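Local coordinates for protein Glp_546_48378_50642 (Giardia intestinalis, PDB 2QVW) that cleaves double-stranded RNA in the RNA interference pathway, producing siRNAs of 21 to 23 base pairs, at residues Gly341-Gly346 and Phe657-Leu662; Val349-Leu354 and Glu651-Ala656; Leu356-Ser361 and Gly545-Gln550. All coordinates share one frame; numbering follows the deposited sequence.

Contact 1 (Gly341-Gly346 and Phe657-Leu662)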
loop_
_atom_site.group_PDB
_atom_site.type_symbol
_atom_site.label_atom_id
_atom_site.label_comp_id
_atom_site.label_asym_id
_atom_site.label_seq_id
_atom_site.Cartn_x
_atom_site.Cartn_y
_atom_site.Cartn_z
ATOM N N GLY A 341 -11.429 0.771 -1.390
ATOM C CA GLY A 341 -11.808 0.379 -0.048
ATOM C C GLY A 341 -13.294 0.564 0.118
ATOM O O GLY A 341 -13.966 -0.202 0.808
ATOM N N ASP A 342 -13.810 1.597 -0.531
ATOM C CA ASP A 342 -15.233 1.914 -0.488
ATOM C C ASP A 342 -16.073 0.721 -0.989
ATOM O O ASP A 342 -17.087 0.348 -0.386
ATOM C CB ASP A 342 -15.487 3.129 -1.374
ATOM C CG ASP A 342 -16.869 3.700 -1.194
ATOM O OD1 ASP A 342 -17.840 2.914 -1.130
ATOM O OD2 ASP A 342 -16.980 4.941 -1.127
ATOM N N ALA A 343 -15.627 0.136 -2.099
ATOM C CA ALA A 343 -16.286 -0.996 -2.733
ATOM C C ALA A 343 -16.192 -2.327 -1.977
ATOM O O ALA A 343 -17.183 -3.043 -1.874
ATOM C CB ALA A 343 -15.747 -1.166 -4.139
ATOM N N VAL A 344 -15.008 -2.674 -1.473
ATOM C CA VAL A 344 -14.836 -3.919 -0.727
ATOM C C VAL A 344 -15.607 -3.804 0.567
ATOM O O VAL A 344 -16.258 -4.745 0.998
ATOM C CB VAL A 344 -13.362 -4.199 -0.368
ATOM C CG1 VAL A 344 -12.541 -4.425 -1.615
ATOM C CG2 VAL A 344 -12.800 -3.049 0.397
ATOM N N LEU A 345 -15.518 -2.636 1.186
ATOM C CA LEU A 345 -16.218 -2.369 2.424
ATOM C C LEU A 345 -17.699 -2.528 2.164
ATOM O O LEU A 345 -18.420 -3.116 2.961
ATOM C CB LEU A 345 -15.935 -0.943 2.883
ATOM C CG LEU A 345 -16.934 -0.334 3.871
ATOM C CD1 LEU A 345 -17.101 -1.230 5.088
ATOM C CD2 LEU A 345 -16.448 1.033 4.289
ATOM N N GLY A 346 -18.150 -1.993 1.035
ATOM C CA GLY A 346 -19.554 -2.084 0.686
ATOM C C GLY A 346 -20.009 -3.516 0.510
ATOM O O GLY A 346 -21.075 -3.904 0.996
ATOM N N PHE A 657 -20.837 -7.206 -5.160
ATOM C CA PHE A 657 -19.642 -7.919 -5.576
ATOM C C PHE A 657 -19.106 -7.412 -6.894
ATOM O O PHE A 657 -17.907 -7.212 -7.045
ATOM C CB PHE A 657 -19.925 -9.395 -5.747
ATOM C CG PHE A 657 -18.737 -10.172 -6.237
ATOM C CD1 PHE A 657 -17.681 -10.468 -5.372
ATOM C CD2 PHE A 657 -18.659 -10.603 -7.557
ATOM C CE1 PHE A 657 -16.576 -11.179 -5.810
ATOM C CE2 PHE A 657 -17.546 -11.321 -8.005
ATOM C CZ PHE A 657 -16.509 -11.606 -7.127
ATOM N N LEU A 658 -20.000 -7.239 -7.860
ATOM C CA LEU A 658 -19.613 -6.758 -9.179
ATOM C C LEU A 658 -18.865 -5.445 -9.051
ATOM O O LEU A 658 -17.813 -5.252 -9.677
ATOM C CB LEU A 658 -20.848 -6.555 -10.054
ATOM C CG LEU A 658 -20.555 -5.995 -11.445
ATOM C CD1 LEU A 658 -19.451 -6.818 -12.099
ATOM C CD2 LEU A 658 -21.825 -6.006 -12.285
ATOM N N LYS A 659 -19.412 -4.547 -8.232
ATOM C CA LYS A 659 -18.797 -3.250 -8.022
ATOM C C LYS A 659 -17.387 -3.413 -7.486
ATOM O O LYS A 659 -16.467 -2.719 -7.911
ATOM C CB LYS A 659 -19.615 -2.412 -7.045
ATOM C CG LYS A 659 -19.069 -0.993 -6.885
ATOM C CD LYS A 659 -19.735 -0.245 -5.742
ATOM C CE LYS A 659 -19.162 1.160 -5.604
ATOM N NZ LYS A 659 -19.635 1.874 -4.377
ATOM N N CYS A 660 -17.223 -4.336 -6.549
ATOM C CA CYS A 660 -15.919 -4.605 -5.953
ATOM C C CYS A 660 -14.975 -5.234 -6.987
ATOM O O CYS A 660 -13.857 -4.770 -7.204
ATOM C CB CYS A 660 -16.101 -5.547 -4.769
ATOM S SG CYS A 660 -14.670 -5.738 -3.745
ATOM N N SER A 661 -15.458 -6.293 -7.623
ATOM C CA SER A 661 -14.715 -7.020 -8.635
ATOM C C SER A 661 -14.104 -6.099 -9.682
ATOM O O SER A 661 -12.886 -6.053 -9.836
ATOM C CB SER A 661 -15.645 -8.026 -9.309
ATOM O OG SER A 661 -14.959 -8.795 -10.283
ATOM N N LEU A 662 -14.952 -5.379 -10.408
ATOM C CA LEU A 662 -14.487 -4.462 -11.447
ATOM C C LEU A 662 -13.410 -3.513 -10.964
ATOM O O LEU A 662 -12.316 -3.462 -11.527
ATOM C CB LEU A 662 -15.646 -3.630 -11.979
ATOM C CG LEU A 662 -16.568 -4.328 -12.974
ATOM C CD1 LEU A 662 -17.700 -3.377 -13.345
ATOM C CD2 LEU A 662 -15.759 -4.755 -14.218
#

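Contact 2 (Val349-Leu354 and Glu651-Ala656). With MN (manganese (II) ion), chain G.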
loop_
_atom_site.group_PDB
_atom_site.type_symbol
_atom_site.label_atom_id
_atom_site.label_comp_id
_atom_site.label_asym_id
_atom_site.label_seq_id
_atom_site.Cartn_x
_atom_site.Cartn_y
_atom_site.Cartn_z
ATOM N N VAL A 349 -20.123 -5.555 3.949
ATOM C CA VAL A 349 -21.319 -5.154 4.670
ATOM C C VAL A 349 -22.589 -5.754 4.100
ATOM O O VAL A 349 -23.420 -6.262 4.847
ATOM C CB VAL A 349 -21.448 -3.615 4.699
ATOM C CG1 VAL A 349 -22.725 -3.199 5.432
ATOM C CG2 VAL A 349 -20.243 -3.020 5.397
ATOM N N THR A 350 -22.741 -5.692 2.783
ATOM C CA THR A 350 -23.919 -6.242 2.126
ATOM C C THR A 350 -24.064 -7.730 2.420
ATOM O O THR A 350 -25.157 -8.218 2.723
ATOM C CB THR A 350 -23.836 -6.080 0.617
ATOM O OG1 THR A 350 -23.698 -4.691 0.289
ATOM C CG2 THR A 350 -25.093 -6.642 -0.036
ATOM N N ALA A 351 -22.953 -8.448 2.329
ATOM C CA ALA A 351 -22.941 -9.877 2.582
ATOM C C ALA A 351 -23.257 -10.215 4.028
ATOM O O ALA A 351 -24.190 -10.964 4.297
ATOM C CB ALA A 351 -21.585 -10.449 2.202
ATOM N N ARG A 352 -22.479 -9.658 4.955
ATOM C CA ARG A 352 -22.660 -9.928 6.378
ATOM C C ARG A 352 -24.002 -9.492 6.967
ATOM O O ARG A 352 -24.494 -10.117 7.903
ATOM C CB ARG A 352 -21.507 -9.311 7.165
ATOM C CG ARG A 352 -20.200 -10.067 7.011
ATOM C CD ARG A 352 -20.317 -11.460 7.615
ATOM N NE ARG A 352 -20.792 -12.471 6.676
ATOM C CZ ARG A 352 -21.397 -13.604 7.035
ATOM N NH1 ARG A 352 -21.615 -13.868 8.313
ATOM N NH2 ARG A 352 -21.773 -14.485 6.118
ATOM N N LEU A 353 -24.593 -8.432 6.422
ATOM C CA LEU A 353 -25.893 -7.953 6.900
ATOM C C LEU A 353 -26.996 -8.905 6.436
ATOM O O LEU A 353 -27.960 -9.156 7.163
ATOM C CB LEU A 353 -26.191 -6.541 6.373
ATOM C CG LEU A 353 -25.623 -5.310 7.085
ATOM C CD1 LEU A 353 -25.959 -4.060 6.319
ATOM C CD2 LEU A 353 -26.200 -5.212 8.463
ATOM N N LEU A 354 -26.856 -9.416 5.214
ATOM C CA LEU A 354 -27.824 -10.351 4.655
ATOM C C LEU A 354 -27.998 -11.508 5.628
ATOM O O LEU A 354 -29.117 -11.911 5.927
ATOM C CB LEU A 354 -27.319 -10.889 3.316
ATOM C CG LEU A 354 -28.059 -10.545 2.012
ATOM C CD1 LEU A 354 -28.241 -9.057 1.894
ATOM C CD2 LEU A 354 -27.267 -11.067 0.818
ATOM N N GLU A 651 -29.598 -10.568 -6.295
ATOM C CA GLU A 651 -29.261 -9.390 -7.081
ATOM C C GLU A 651 -28.500 -8.394 -6.218
ATOM O O GLU A 651 -27.444 -7.880 -6.614
ATOM C CB GLU A 651 -30.534 -8.732 -7.589
ATOM C CG GLU A 651 -30.286 -7.592 -8.533
ATOM C CD GLU A 651 -31.323 -6.505 -8.401
ATOM O OE1 GLU A 651 -32.453 -6.806 -7.960
ATOM O OE2 GLU A 651 -31.002 -5.346 -8.747
ATOM N N LEU A 652 -29.054 -8.123 -5.036
ATOM C CA LEU A 652 -28.450 -7.192 -4.098
ATOM C C LEU A 652 -26.995 -7.534 -3.900
ATOM O O LEU A 652 -26.122 -6.670 -3.960
ATOM C CB LEU A 652 -29.151 -7.260 -2.752
ATOM C CG LEU A 652 -28.517 -6.373 -1.686
ATOM C CD1 LEU A 652 -28.677 -4.923 -2.069
ATOM C CD2 LEU A 652 -29.177 -6.631 -0.354
ATOM N N LEU A 653 -26.736 -8.810 -3.664
ATOM C CA LEU A 653 -25.373 -9.269 -3.451
ATOM C C LEU A 653 -24.529 -9.142 -4.718
ATOM O O LEU A 653 -23.386 -8.690 -4.677
ATOM C CB LEU A 653 -25.380 -10.725 -2.998
ATOM C CG LEU A 653 -24.057 -11.247 -2.448
ATOM C CD1 LEU A 653 -23.829 -10.695 -1.054
ATOM C CD2 LEU A 653 -24.096 -12.742 -2.402
ATOM N N GLY A 654 -25.092 -9.554 -5.844
ATOM C CA GLY A 654 -24.350 -9.471 -7.080
ATOM C C GLY A 654 -23.927 -8.047 -7.356
ATOM O O GLY A 654 -22.775 -7.777 -7.687
ATOM N N ASP A 655 -24.867 -7.124 -7.215
ATOM C CA ASP A 655 -24.566 -5.736 -7.480
ATOM C C ASP A 655 -23.299 -5.351 -6.727
ATOM O O ASP A 655 -22.328 -4.868 -7.317
ATOM C CB ASP A 655 -25.733 -4.861 -7.041
ATOM C CG ASP A 655 -25.739 -3.510 -7.738
ATOM O OD1 ASP A 655 -24.712 -2.800 -7.663
ATOM O OD2 ASP A 655 -26.769 -3.158 -8.363
ATOM N N ALA A 656 -23.310 -5.599 -5.420
ATOM C CA ALA A 656 -22.186 -5.278 -4.545
ATOM C C ALA A 656 -20.857 -5.885 -4.997
ATOM O O ALA A 656 -19.872 -5.171 -5.185
ATOM C CB ALA A 656 -22.506 -5.725 -3.132
HETATM MN MN MN G . -23.453 -2.769 -9.920
#

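Contact 3 (Leu356-Ser361 and Gly545-Gln550)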
loop_
_atom_site.group_PDB
_atom_site.type_symbol
_atom_site.label_atom_id
_atom_site.label_comp_id
_atom_site.label_asym_id
_atom_site.label_seq_id
_atom_site.Cartn_x
_atom_site.Cartn_y
_atom_site.Cartn_z
ATOM N N LEU A 356 -26.896 -11.505 8.855
ATOM C CA LEU A 356 -27.220 -11.050 10.200
ATOM C C LEU A 356 -28.711 -10.780 10.346
ATOM O O LEU A 356 -29.262 -10.871 11.439
ATOM C CB LEU A 356 -26.437 -9.787 10.532
ATOM C CG LEU A 356 -26.654 -9.231 11.936
ATOM C CD1 LEU A 356 -26.391 -10.311 12.981
ATOM C CD2 LEU A 356 -25.727 -8.048 12.143
ATOM N N PHE A 357 -29.348 -10.437 9.231
ATOM C CA PHE A 357 -30.785 -10.158 9.181
ATOM C C PHE A 357 -31.334 -10.893 7.946
ATOM O O PHE A 357 -31.746 -10.263 6.960
ATOM C CB PHE A 357 -31.025 -8.655 9.038
ATOM C CG PHE A 357 -30.428 -7.833 10.141
ATOM C CD1 PHE A 357 -30.997 -7.831 11.408
ATOM C CD2 PHE A 357 -29.315 -7.036 9.905
ATOM C CE1 PHE A 357 -30.466 -7.044 12.423
ATOM C CE2 PHE A 357 -28.780 -6.251 10.913
ATOM C CZ PHE A 357 -29.355 -6.253 12.169
ATOM N N PRO A 358 -31.342 -12.240 7.996
ATOM C CA PRO A 358 -31.818 -13.106 6.915
ATOM C C PRO A 358 -33.263 -12.882 6.514
ATOM O O PRO A 358 -33.693 -13.296 5.433
ATOM C CB PRO A 358 -31.585 -14.497 7.481
ATOM C CG PRO A 358 -31.858 -14.291 8.919
ATOM C CD PRO A 358 -31.077 -13.040 9.204
ATOM N N ASP A 359 -34.007 -12.228 7.394
ATOM C CA ASP A 359 -35.415 -11.938 7.153
ATOM C C ASP A 359 -35.676 -10.508 6.681
ATOM O O ASP A 359 -36.751 -10.212 6.155
ATOM C CB ASP A 359 -36.225 -12.204 8.423
ATOM C CG ASP A 359 -37.581 -11.532 8.398
ATOM O OD1 ASP A 359 -37.634 -10.301 8.634
ATOM O OD2 ASP A 359 -38.582 -12.235 8.128
ATOM N N ALA A 360 -34.699 -9.628 6.872
ATOM C CA ALA A 360 -34.840 -8.233 6.474
ATOM C C ALA A 360 -35.064 -8.083 4.970
ATOM O O ALA A 360 -34.730 -8.982 4.188
ATOM C CB ALA A 360 -33.610 -7.451 6.899
ATOM N N SER A 361 -35.638 -6.950 4.572
ATOM C CA SER A 361 -35.901 -6.680 3.164
ATOM C C SER A 361 -34.751 -5.880 2.559
ATOM O O SER A 361 -34.032 -5.178 3.268
ATOM C CB SER A 361 -37.196 -5.875 3.009
ATOM O OG SER A 361 -37.021 -4.526 3.432
ATOM N N GLY A 545 -26.749 -17.990 6.521
ATOM C CA GLY A 545 -27.391 -17.524 5.306
ATOM C C GLY A 545 -28.624 -16.659 5.485
ATOM O O GLY A 545 -28.882 -16.153 6.573
ATOM N N PHE A 546 -29.402 -16.500 4.420
ATOM C CA PHE A 546 -30.590 -15.663 4.476
ATOM C C PHE A 546 -31.791 -16.320 3.820
ATOM O O PHE A 546 -31.661 -17.356 3.161
ATOM C CB PHE A 546 -30.298 -14.334 3.789
ATOM C CG PHE A 546 -29.712 -14.486 2.409
ATOM C CD1 PHE A 546 -30.540 -14.583 1.295
ATOM C CD2 PHE A 546 -28.329 -14.589 2.227
ATOM C CE1 PHE A 546 -30.005 -14.784 0.020
ATOM C CE2 PHE A 546 -27.783 -14.790 0.955
ATOM C CZ PHE A 546 -28.622 -14.888 -0.146
ATOM N N TYR A 547 -32.961 -15.708 4.000
ATOM C CA TYR A 547 -34.197 -16.230 3.427
ATOM C C TYR A 547 -34.578 -15.395 2.234
ATOM O O TYR A 547 -34.249 -14.218 2.182
ATOM C CB TYR A 547 -35.351 -16.141 4.424
ATOM C CG TYR A 547 -35.023 -16.538 5.832
ATOM C CD1 TYR A 547 -34.567 -17.819 6.134
ATOM C CD2 TYR A 547 -35.164 -15.627 6.870
ATOM C CE1 TYR A 547 -34.258 -18.179 7.436
ATOM C CE2 TYR A 547 -34.858 -15.977 8.176
ATOM C CZ TYR A 547 -34.406 -17.248 8.449
ATOM O OH TYR A 547 -34.095 -17.574 9.744
ATOM N N VAL A 548 -35.281 -16.009 1.286
ATOM C CA VAL A 548 -35.770 -15.318 0.094
ATOM C C VAL A 548 -37.299 -15.325 0.217
ATOM O O VAL A 548 -38.003 -15.952 -0.577
ATOM C CB VAL A 548 -35.325 -16.032 -1.205
ATOM C CG1 VAL A 548 -33.945 -15.555 -1.605
ATOM C CG2 VAL A 548 -35.300 -17.539 -0.999
ATOM N N GLU A 549 -37.773 -14.632 1.260
ATOM C CA GLU A 549 -39.186 -14.501 1.646
ATOM C C GLU A 549 -40.247 -14.866 0.606
ATOM O O GLU A 549 -40.018 -14.780 -0.602
ATOM C CB GLU A 549 -39.464 -13.085 2.197
ATOM C CG GLU A 549 -39.413 -11.908 1.196
ATOM C CD GLU A 549 -38.024 -11.290 1.028
ATOM O OE1 GLU A 549 -37.157 -11.910 0.377
ATOM O OE2 GLU A 549 -37.798 -10.175 1.550
ATOM N N GLN A 550 -41.416 -15.276 1.096
ATOM C CA GLN A 550 -42.525 -15.684 0.235
ATOM C C GLN A 550 -43.163 -14.508 -0.489
ATOM O O GLN A 550 -43.858 -14.688 -1.483
ATOM C CB GLN A 550 -43.591 -16.420 1.055
ATOM C CG GLN A 550 -43.036 -17.482 2.001
ATOM C CD GLN A 550 -42.253 -18.579 1.290
ATOM O OE1 GLN A 550 -41.752 -19.511 1.921
ATOM N NE2 GLN A 550 -42.144 -18.472 -0.028
#

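Contact 1 (Gly341-Gly346 and Phe657-Leu662)
A343 and C660 meet where two long helices, 330-356 and 648-669, run against each other in nearly antiparallel sense at the heart of the internal dimer of RNase III domains that is the hallmark of Dicer. The axes of the two segments, their N-to-C directions 146° apart, come within 8.3 Å, a close pairing that suits two small residues at the point of approach; the CA atoms of A343 and C660 are 4.9 Å apart. The methyl of A343 points toward the partner helix and settles on its backbone, with CB 3.9 Å from C660 CA. It also brushes the stem of K659, where A343 CB is 4.3 Å from K659 CG, so it sits between two successive residues.

C660 returns the contact from the other helix. Its CB lies 4.0 Å from A343 O, and its SG, turned anti to the backbone N (chi1 -169°), is carried past A343 to the next residue, V344. The V344 side chain also packs on V412 and F416 of helix 404-417, so that helix adjoins the patch. On the other side, F657 points away from the interface, and both it and L658 touch helices 718-735 and 737-748 of the second domain.

At the margin, K659 runs out as a fully extended chain, passing A343 on its way to D342. The K659 side chain also touches E686, while D342 lies close to E409, which probably binds manganese, and a bound manganese ion is about 4 Å from the D342 side chain. The pairing of lysine with aspartate is a long salt bridge, with K659 NZ 3.9 Å from D342 OD1.

Contact 2 (Val349-Leu354 and Glu651-Ala656)
T350 faces L652 and A656 from helix 330-356, and its side chain can be followed atom by atom into the partner helix. CB, pointing toward 651-656, lies 4.0 Å from the methyl carbon CB of A656. From there the two branches part. OG1, anti to the carbonyl carbon (chi1 -58°), stays over the same methyl, with T350 OG1 3.8 Å from A656 CB, while its hydrogen bond is made back along its own helix to the carbonyl O of G346; the buried hydroxyl is therefore satisfied without help from the other domain. CG2, anti to the backbone N, goes the other way and presses on L652, where T350 CG2 is 3.8 Å from L652 CG.

One turn on from T350, L354 meets L652 and L653 and extends the apolar seam. L354 and L652 run antiparallel alongside one another, with L354 CD1 against L652 CD2. L653 sends its CD1 between two residues of the first helix: it is 4.0 Å from A351 CB and 3.9 Å from L354 CD2. The contact is almost wholly apolar, mostly methyl groups with the T350 hydroxyl lying against A656. The two segments run near antiparallel, 156° between their directions and 9.6 Å at the closest approach of their axes.

The far side of helix 648-669 carries metal ligands. D655 OD1 binds a manganese ion at 2.6 Å, together with E686, and E651 shares another manganese site with D722 and E725. The contact therefore sets the first domain's helix against the back of the helix that bears these acidic ligands. Around it, T350 and L354 also touch helix 362-373, L653 reaches helix 718-735, and F347 of helix 330-356 packs on both L653 and A656, so helices of both RNase III domains surround the seam.

Contact 3 (Leu356-Ser361 and Gly545-Gln550)
P358 lies along the aromatic ring of Y547, both side chains heading in a common direction. Its CB sits over one face in a CH-pi contact, 4.0 Å from the Y547 ring centroid and 23° off the ring normal, displaced toward the rim. CG is the atom further out, 3.5 Å from Y547 CE2. The same CB also reaches back to the strand, touching F546, whose CB is 3.9 Å from P358 CB. D359 continues the wrap: its CB meets the edge of the tyrosine ring in plane, 3.9 Å from Y547 CD2.

Beside this contact the backbones join. Y547 N donates to P358 O at 2.9 Å, nearly straight (160°), with the donor tilted 26° from the carbonyl plane. P358 lies in a type I turn from F357 to A360, which follows helix 330-356 and leads to helix 362-373; P358 and D359 also belong to a manganese site. The partner strand, 545-547, pairs with strand 562-564.

K649 of helix 648-669 hydrogen-bonds to Y547 O and weakly to A360 O, and so links both segments to the second RNase III domain. The contact combines one directional backbone hydrogen bond, which fixes the turn to the strand, with apolar packing and a CH-pi contact of proline on tyrosine next to it.

How the contacts relate
From the N terminus, helix 330-356 supplies the first halves of contacts 1 and 2 in turn, and the loop after it supplies that of contact 3. The chain then travels through a mostly helical region before strand 545-547 returns to close contact 3, the innermost loop. Helix 648-669 next closes contact 2 and, straight after, contact 1, so the three loops nest and none cross. Contacts 1 and 2, with centres 10 Å apart, zip the same antiparallel helix pair; contact 3, 12 Å from contact 2 by centres, adds the small two-stranded sheet at the far end. L354 O against F546 CB makes contacts 2 and 3 touch.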